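PDB 2X3G: SIRV1 hypothetical protein ORF119 from Sulfolobus islandicus rudivirus 1 variant xx, which probably acts as a dimeric HUH-type Rep endonuclease that nicks viral DNA to start replication of the linear genome. Local coordinates for residues 63-68 with 82-87; 39-44 with 67-72; 9-14 with 100-105. All coordinates share one frame; numbering follows the deposited sequence.

How the interactions relate
Starting from the N terminus, the chain opens interaction 3 at the end of helix 2-10 and closes it 86 residues later on helix 99-109, a span that encloses the other two contacts. Interaction 2 closes a shorter loop, from the last turn of helix 30-44 through strand 49-55 to strand 64-71. Interaction 1 begins on that same strand, sharing I67 and L68 with interaction 2, and closes on the loop following helix 77-82. Helix 30-44 and this loop pack on one face of the antiparallel sheet, and helices 2-10 and 99-109 on the other. Strand 64-71 serves both: L68 meets I102 and V105 of interaction 3, while F70 packs against F9 and H10.

Interaction 1. Residues 63-68 with 82-87; sequences LHYHIL and KHMPSH
The ring of Y65 is approached at its edge, close to its plane, by two neighbours from the loop 82-87, the selenium of M84 and the CG of P85, while F34 of helix 30-44 meets the same ring edge-to-face. Y65 is the middle residue of H64-Y65-H66, a sequence that fits the His-hydrophobic-His strand of HUH nucleases. The flanking histidines leave the strand toward the other face of the sheet, where H66 NE2 lies in plane at the edge of the H64 ring. Y65 thus illustrates how the middle residue of such a strand can be given over to the core behind the histidine pair.

M84, a selenomethionine, makes a Met-aromatic contact: SE stands 5.3 Å from the centroid of the Y65 ring and 76° off its normal, with Y65 CD1 the nearest ring atom at 4.1 Å. One carbon further round, Y65 CE1 is 4.2 Å from P85 CG. Y65 CG, anti to the carbonyl carbon (chi1 -52°), leans the ring back toward L63, and its hydroxyl is hydrogen-bonded to T30 OG1. That bond ties down the polar end of a largely apolar cluster, to which I33 and F37 also contribute. Bends at chi2 (-67°) and chi3 bring SE to the tyrosine edge and M84 CE tip to tip with I67 CD1 at 3.7 Å.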
# COMPACT_ATOMS: atom_id res chain seq x y z
N LEU A 63 3.22 12.03 -9.11
CA LEU A 63 2.23 11.68 -8.09
C LEU A 63 1.05 10.98 -8.75
O LEU A 63 0.73 11.22 -9.92
CB LEU A 63 1.72 12.94 -7.37
CG LEU A 63 2.76 13.85 -6.74
CD1 LEU A 63 2.22 15.28 -6.55
CD2 LEU A 63 3.26 13.25 -5.44
N HIS A 64 0.40 10.12 -7.97
CA HIS A 64 -0.81 9.45 -8.39
C HIS A 64 -1.76 9.42 -7.19
O HIS A 64 -1.44 8.79 -6.17
CB HIS A 64 -0.46 8.04 -8.87
CG HIS A 64 -1.41 7.50 -9.89
ND1 HIS A 64 -1.25 7.72 -11.24
CD2 HIS A 64 -2.51 6.72 -9.76
CE1 HIS A 64 -2.24 7.13 -11.89
NE2 HIS A 64 -3.01 6.51 -11.02
N TYR A 65 -2.88 10.13 -7.30
CA TYR A 65 -3.89 10.19 -6.24
C TYR A 65 -5.21 9.63 -6.75
O TYR A 65 -5.57 9.85 -7.89
CB TYR A 65 -4.18 11.63 -5.80
CG TYR A 65 -3.01 12.52 -5.41
CD1 TYR A 65 -3.07 13.88 -5.67
CD2 TYR A 65 -1.89 12.01 -4.76
CE1 TYR A 65 -2.04 14.73 -5.31
CE2 TYR A 65 -0.86 12.85 -4.39
CZ TYR A 65 -0.94 14.21 -4.67
OH TYR A 65 0.06 15.06 -4.31
N HIS A 66 -5.93 8.92 -5.90
CA HIS A 66 -7.32 8.54 -6.19
C HIS A 66 -8.16 9.04 -5.04
O HIS A 66 -7.78 8.91 -3.89
CB HIS A 66 -7.49 7.02 -6.32
CG HIS A 66 -6.69 6.40 -7.41
ND1 HIS A 66 -6.94 6.62 -8.75
CD2 HIS A 66 -5.63 5.56 -7.36
CE1 HIS A 66 -6.08 5.94 -9.47
NE2 HIS A 66 -5.26 5.30 -8.66
N ILE A 67 -9.31 9.62 -5.37
CA ILE A 67 -10.17 10.23 -4.39
C ILE A 67 -11.61 9.86 -4.66
O ILE A 67 -12.07 9.99 -5.79
CB ILE A 67 -10.01 11.76 -4.42
CG1 ILE A 67 -8.55 12.18 -4.17
CG2 ILE A 67 -10.87 12.43 -3.36
CD1 ILE A 67 -8.38 13.68 -4.02
N LEU A 68 -12.32 9.38 -3.63
CA LEU A 68 -13.79 9.33 -3.67
C LEU A 68 -14.37 10.45 -2.84
O LEU A 68 -13.99 10.66 -1.69
CB LEU A 68 -14.34 8.02 -3.11
CG LEU A 68 -14.22 6.80 -3.96
CD1 LEU A 68 -14.76 5.62 -3.14
CD2 LEU A 68 -14.99 6.96 -5.26
N LYS A 82 -8.65 23.59 -9.39
CA LYS A 82 -8.04 24.71 -8.65
C LYS A 82 -7.43 24.23 -7.32
O LYS A 82 -6.43 24.80 -6.85
CB LYS A 82 -9.06 25.84 -8.43
CG LYS A 82 -8.67 26.84 -7.36
CD LYS A 82 -9.35 28.18 -7.54
CE LYS A 82 -8.90 29.16 -6.45
NZ LYS A 82 -9.28 30.55 -6.76
N HIS A 83 -8.02 23.19 -6.74
CA HIS A 83 -7.53 22.63 -5.48
C HIS A 83 -6.65 21.41 -5.65
O HIS A 83 -6.45 20.63 -4.71
CB HIS A 83 -8.71 22.32 -4.56
CG HIS A 83 -9.44 23.54 -4.11
ND1 HIS A 83 -10.62 23.97 -4.69
CD2 HIS A 83 -9.14 24.45 -3.16
CE1 HIS A 83 -11.02 25.07 -4.10
NE2 HIS A 83 -10.13 25.40 -3.18
N MSE A 84 -6.09 21.25 -6.85
CA MSE A 84 -5.16 20.16 -7.12
C MSE A 84 -3.91 20.76 -7.74
O MSE A 84 -3.94 21.90 -8.22
CB MSE A 84 -5.80 19.11 -8.04
CG MSE A 84 -6.71 18.11 -7.33
SE MSE A 84 -5.72 16.92 -6.11
CE MSE A 84 -6.84 17.04 -4.51
N PRO A 85 -2.78 20.02 -7.69
CA PRO A 85 -1.52 20.54 -8.19
C PRO A 85 -1.62 21.06 -9.62
O PRO A 85 -2.36 20.50 -10.43
CB PRO A 85 -0.58 19.33 -8.13
CG PRO A 85 -1.13 18.50 -7.03
CD PRO A 85 -2.63 18.66 -7.14
N SER A 86 -0.90 22.13 -9.89
CA SER A 86 -0.89 22.75 -11.20
C SER A 86 -0.47 21.73 -12.28
O SER A 86 0.44 20.93 -12.08
CB SER A 86 0.04 23.95 -11.19
OG SER A 86 -0.02 24.65 -12.41
N HIS A 87 -1.18 21.75 -13.41
CA HIS A 87 -0.88 20.90 -14.55
C HIS A 87 -1.06 19.41 -14.25
O HIS A 87 -0.43 18.58 -14.90
CB HIS A 87 0.53 21.19 -15.08
CG HIS A 87 0.76 22.63 -15.44
ND1 HIS A 87 1.20 23.56 -14.52
CD2 HIS A 87 0.62 23.29 -16.61
CE1 HIS A 87 1.32 24.74 -15.11
NE2 HIS A 87 0.97 24.60 -16.38

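Interaction 2. Residues 39-44 with 67-72; sequences SYIYNH and ILVFTN
Helix 30-44 packs its last turn on strand 64-71, one of the two central strands of the antiparallel sheet, so that I41 and H44, three residues apart on the helix, stand over V69 and T71, two apart on the strand. This is a compact example of a helix packed on a sheet, in which one pair is apolar and the other polar. I41 and V69 reach for each other tip to tip: V69 CG1 meets both methyls from one side, 3.9 Å from I41 CG2 and 4.0 Å from I41 CD1. A chi1 of 172° makes CG1, rather than CG2, the V69 methyl that meets I41. V50 and L75 also pack on I41 and widen the apolar patch.

Nearer the end of the strand, H44 and T71 cross at about a right angle. H44 NE2 lies 3.2 Å from T71 OG1, which approaches the edge of the imidazole near its plane, and H44 CD2 is 3.4 Å from the same oxygen. The hydrogen-bond partners established for both groups lie just beyond: H44 NE2 is hydrogen-bonded to K73 O, and T71 OG1 to D45 OD2, which also takes the backbone N of N72. Since a carbonyl oxygen can only accept, the imidazole should carry a proton on NE2, and the T71 hydroxyl probably donates to the D45 carboxylate, so that side chains at the helix end grip the turn leaving the strand.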
# COMPACT_ATOMS: atom_id res chain seq x y z
N SER A 39 -10.97 20.43 2.85
CA SER A 39 -11.57 21.66 3.39
C SER A 39 -12.50 22.36 2.37
O SER A 39 -13.58 22.81 2.72
CB SER A 39 -10.49 22.59 3.90
OG SER A 39 -9.84 22.04 5.06
N TYR A 40 -12.06 22.43 1.13
CA TYR A 40 -12.91 22.86 0.03
C TYR A 40 -14.19 22.01 -0.08
O TYR A 40 -15.29 22.53 -0.17
CB TYR A 40 -12.10 22.88 -1.28
CG TYR A 40 -12.88 22.53 -2.52
CD1 TYR A 40 -12.64 21.33 -3.19
CD2 TYR A 40 -13.85 23.39 -3.02
CE1 TYR A 40 -13.35 20.99 -4.32
CE2 TYR A 40 -14.58 23.04 -4.15
CZ TYR A 40 -14.33 21.83 -4.79
OH TYR A 40 -15.01 21.45 -5.93
N ILE A 41 -14.06 20.69 -0.05
CA ILE A 41 -15.24 19.82 -0.13
C ILE A 41 -16.15 19.97 1.11
O ILE A 41 -17.39 20.02 1.00
CB ILE A 41 -14.81 18.34 -0.31
CG1 ILE A 41 -14.11 18.14 -1.68
CG2 ILE A 41 -16.01 17.39 -0.15
CD1 ILE A 41 -15.00 18.30 -2.89
N TYR A 42 -15.53 20.08 2.28
CA TYR A 42 -16.27 20.40 3.50
C TYR A 42 -17.07 21.70 3.39
O TYR A 42 -18.23 21.73 3.80
CB TYR A 42 -15.34 20.49 4.70
CG TYR A 42 -16.10 20.71 5.98
CD1 TYR A 42 -16.69 19.66 6.65
CD2 TYR A 42 -16.24 21.98 6.50
CE1 TYR A 42 -17.39 19.87 7.84
CE2 TYR A 42 -16.93 22.21 7.67
CZ TYR A 42 -17.51 21.15 8.33
OH TYR A 42 -18.20 21.40 9.49
N ASN A 43 -16.48 22.75 2.84
CA ASN A 43 -17.20 24.01 2.63
C ASN A 43 -18.30 23.88 1.56
O ASN A 43 -19.34 24.53 1.65
CB ASN A 43 -16.22 25.15 2.31
CG ASN A 43 -15.40 25.58 3.53
OD1 ASN A 43 -15.68 25.18 4.66
ND2 ASN A 43 -14.40 26.44 3.30
N HIS A 44 -18.07 23.00 0.59
CA HIS A 44 -19.04 22.69 -0.48
C HIS A 44 -20.28 21.99 0.12
O HIS A 44 -21.43 22.31 -0.24
CB HIS A 44 -18.33 21.84 -1.54
CG HIS A 44 -19.25 21.05 -2.43
ND1 HIS A 44 -19.87 21.59 -3.54
CD2 HIS A 44 -19.62 19.74 -2.39
CE1 HIS A 44 -20.61 20.66 -4.12
NE2 HIS A 44 -20.47 19.53 -3.45
N ILE A 67 -9.31 9.62 -5.37
CA ILE A 67 -10.17 10.23 -4.39
C ILE A 67 -11.61 9.86 -4.66
O ILE A 67 -12.07 9.99 -5.79
CB ILE A 67 -10.01 11.76 -4.42
CG1 ILE A 67 -8.55 12.18 -4.17
CG2 ILE A 67 -10.87 12.43 -3.36
CD1 ILE A 67 -8.38 13.68 -4.02
N LEU A 68 -12.32 9.38 -3.63
CA LEU A 68 -13.79 9.33 -3.67
C LEU A 68 -14.37 10.45 -2.84
O LEU A 68 -13.99 10.66 -1.69
CB LEU A 68 -14.34 8.02 -3.11
CG LEU A 68 -14.22 6.80 -3.96
CD1 LEU A 68 -14.76 5.62 -3.14
CD2 LEU A 68 -14.99 6.96 -5.26
N VAL A 69 -15.28 11.18 -3.45
CA VAL A 69 -16.00 12.26 -2.78
C VAL A 69 -17.48 11.83 -2.75
O VAL A 69 -18.07 11.58 -3.79
CB VAL A 69 -15.82 13.60 -3.51
CG1 VAL A 69 -16.74 14.69 -2.91
CG2 VAL A 69 -14.34 14.06 -3.45
N PHE A 70 -18.03 11.72 -1.56
CA PHE A 70 -19.45 11.49 -1.35
C PHE A 70 -20.10 12.79 -0.91
O PHE A 70 -19.73 13.36 0.10
CB PHE A 70 -19.61 10.47 -0.25
CG PHE A 70 -18.87 9.22 -0.50
CD1 PHE A 70 -17.59 9.02 0.05
CD2 PHE A 70 -19.42 8.21 -1.29
CE1 PHE A 70 -16.91 7.84 -0.17
CE2 PHE A 70 -18.75 7.04 -1.49
CZ PHE A 70 -17.48 6.85 -0.95
N THR A 71 -21.12 13.22 -1.65
CA THR A 71 -21.72 14.54 -1.45
C THR A 71 -23.14 14.56 -2.02
O THR A 71 -23.48 13.80 -2.92
CB THR A 71 -20.86 15.64 -2.12
OG1 THR A 71 -21.38 16.94 -1.82
CG2 THR A 71 -20.79 15.48 -3.64
N ASN A 72 -23.95 15.46 -1.47
CA ASN A 72 -25.34 15.60 -1.89
C ASN A 72 -25.51 16.81 -2.78
O ASN A 72 -26.62 17.12 -3.21
CB ASN A 72 -26.23 15.64 -0.64
CG ASN A 72 -26.28 14.32 0.06
OD1 ASN A 72 -26.41 13.28 -0.59
ND2 ASN A 72 -26.18 14.34 1.37

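Interaction 3. Residues 9-14 with 100-105; sequences FHFSYI and SDIKNV
I102 lies over one face of the H10 imidazole in a CH-pi contact, its CB 3.7 Å from the ring centroid and 29° off the normal. The two side chains come from opposite directions, one from the end of helix 2-10 and the other from helix 99-109. The packing is tight: I102 CB is 3.3 Å from H10 CD2, and the CG2 branch of I102 follows at 3.4 Å from that same H10 CD2. The other branch spreads across the ring, with I102 CG1 3.7 Å from H10 CG and I102 CD1 reaching the ND1 side. With CG1 anti to the backbone N of I102 (chi1 -167°), CG1 lies over the ring and CG2 beyond its CD2 rim, both on the same side of its plane. F11 adds a looser contact, its CE2 4.5 Å from I102 CG2, and one face of its ring also receives H10 CD2.

Two hydrogen bonds fix the rotation of the imidazole, H10 ND1 with T16 OG1 and H10 NE2 with P96 O. The carbonyl partner implies a proton on NE2, so a neutral ring would probably accept the T16 hydroxyl at ND1. This is an instance of a buried histidine whose ring face serves for packing while both nitrogens are hydrogen-bonded. Behind it the chain leaves the helix at F11, where F9 O accepts both Y13 N (3.0 Å) and S12 N (3.1 Å), and K97 NZ binds H10 O and Y13 O.

Further out, I102 also packs on V6 and L7 of helix 2-10 and on T16 and L68 of the sheet, so from helix 99-109 it reaches into the junction between helix 2-10 and the two central strands. F9 stacks on H49, meets F70 edge-to-face and touches M118 of the second subunit, placing this helix end beside the dimer contact.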
# COMPACT_ATOMS: atom_id res chain seq x y z
N PHE A 9 -21.62 5.08 2.44
CA PHE A 9 -21.68 6.42 1.89
C PHE A 9 -22.14 6.38 0.44
O PHE A 9 -22.96 7.18 0.02
CB PHE A 9 -20.32 7.13 1.98
CG PHE A 9 -19.80 7.32 3.38
CD1 PHE A 9 -20.63 7.34 4.48
CD2 PHE A 9 -18.45 7.52 3.58
CE1 PHE A 9 -20.12 7.53 5.75
CE2 PHE A 9 -17.94 7.72 4.84
CZ PHE A 9 -18.77 7.71 5.92
N HIS A 10 -21.66 5.42 -0.34
CA HIS A 10 -22.04 5.36 -1.74
C HIS A 10 -23.56 5.34 -1.90
O HIS A 10 -24.12 5.98 -2.80
CB HIS A 10 -21.48 4.11 -2.39
CG HIS A 10 -21.67 4.05 -3.87
ND1 HIS A 10 -21.44 5.12 -4.69
CD2 HIS A 10 -22.06 3.03 -4.67
CE1 HIS A 10 -21.68 4.77 -5.95
NE2 HIS A 10 -22.04 3.50 -5.96
N PHE A 11 -24.23 4.61 -1.02
CA PHE A 11 -25.66 4.39 -1.15
C PHE A 11 -26.49 5.25 -0.22
O PHE A 11 -27.69 4.99 -0.05
CB PHE A 11 -25.95 2.90 -0.96
CG PHE A 11 -25.52 2.04 -2.10
CD1 PHE A 11 -26.13 2.16 -3.33
CD2 PHE A 11 -24.51 1.08 -1.95
CE1 PHE A 11 -25.76 1.35 -4.39
CE2 PHE A 11 -24.14 0.27 -3.00
CZ PHE A 11 -24.75 0.40 -4.22
N SER A 12 -25.88 6.28 0.38
CA SER A 12 -26.60 7.29 1.17
C SER A 12 -26.38 8.72 0.70
O SER A 12 -27.06 9.63 1.15
CB SER A 12 -26.25 7.16 2.66
OG SER A 12 -24.85 7.09 2.87
N TYR A 13 -25.41 8.92 -0.19
CA TYR A 13 -25.15 10.23 -0.79
C TYR A 13 -25.54 10.23 -2.25
O TYR A 13 -25.35 9.25 -2.95
CB TYR A 13 -23.65 10.61 -0.63
CG TYR A 13 -23.35 11.01 0.78
CD1 TYR A 13 -23.32 12.35 1.16
CD2 TYR A 13 -23.17 10.07 1.78
CE1 TYR A 13 -23.08 12.71 2.44
CE2 TYR A 13 -22.92 10.42 3.07
CZ TYR A 13 -22.89 11.76 3.41
OH TYR A 13 -22.67 12.14 4.71
N ILE A 14 -26.06 11.37 -2.73
CA ILE A 14 -26.57 11.41 -4.10
C ILE A 14 -25.43 11.19 -5.08
O ILE A 14 -25.55 10.37 -6.00
CB ILE A 14 -27.31 12.74 -4.38
CG1 ILE A 14 -28.59 12.83 -3.54
CG2 ILE A 14 -27.67 12.87 -5.84
CD1 ILE A 14 -29.15 14.22 -3.48
N SER A 100 -21.38 -3.57 -7.62
CA SER A 100 -20.26 -4.00 -8.46
C SER A 100 -19.37 -2.84 -8.85
O SER A 100 -18.15 -2.97 -8.81
CB SER A 100 -20.76 -4.71 -9.72
OG SER A 100 -19.67 -4.96 -10.58
N ASP A 101 -19.96 -1.71 -9.21
CA ASP A 101 -19.19 -0.57 -9.67
C ASP A 101 -18.37 0.04 -8.56
O ASP A 101 -17.19 0.30 -8.76
CB ASP A 101 -20.07 0.50 -10.30
CG ASP A 101 -20.54 0.12 -11.68
OD1 ASP A 101 -19.96 -0.78 -12.32
OD2 ASP A 101 -21.53 0.72 -12.11
N ILE A 102 -18.97 0.26 -7.40
CA ILE A 102 -18.24 0.89 -6.29
C ILE A 102 -17.15 -0.04 -5.76
O ILE A 102 -16.04 0.41 -5.48
CB ILE A 102 -19.17 1.46 -5.15
CG1 ILE A 102 -18.37 2.38 -4.22
CG2 ILE A 102 -19.89 0.37 -4.38
CD1 ILE A 102 -17.83 3.62 -4.93
N LYS A 103 -17.44 -1.34 -5.67
CA LYS A 103 -16.44 -2.31 -5.26
C LYS A 103 -15.28 -2.40 -6.23
O LYS A 103 -14.15 -2.56 -5.82
CB LYS A 103 -17.06 -3.67 -5.05
CG LYS A 103 -17.92 -3.74 -3.82
CD LYS A 103 -18.37 -5.16 -3.56
CE LYS A 103 -19.07 -5.26 -2.22
NZ LYS A 103 -19.51 -6.63 -1.95
N ASN A 104 -15.55 -2.33 -7.53
CA ASN A 104 -14.46 -2.35 -8.52
C ASN A 104 -13.59 -1.09 -8.42
O ASN A 104 -12.36 -1.13 -8.60
CB ASN A 104 -15.02 -2.54 -9.93
CG ASN A 104 -15.40 -3.97 -10.24
OD1 ASN A 104 -14.80 -4.93 -9.73
ND2 ASN A 104 -16.39 -4.14 -11.11
N VAL A 105 -14.23 0.03 -8.12
CA VAL A 105 -13.51 1.29 -7.92
C VAL A 105 -12.64 1.19 -6.67
O VAL A 105 -11.46 1.47 -6.71
CB VAL A 105 -14.45 2.53 -7.85
CG1 VAL A 105 -13.74 3.72 -7.29
CG2 VAL A 105 -15.03 2.88 -9.22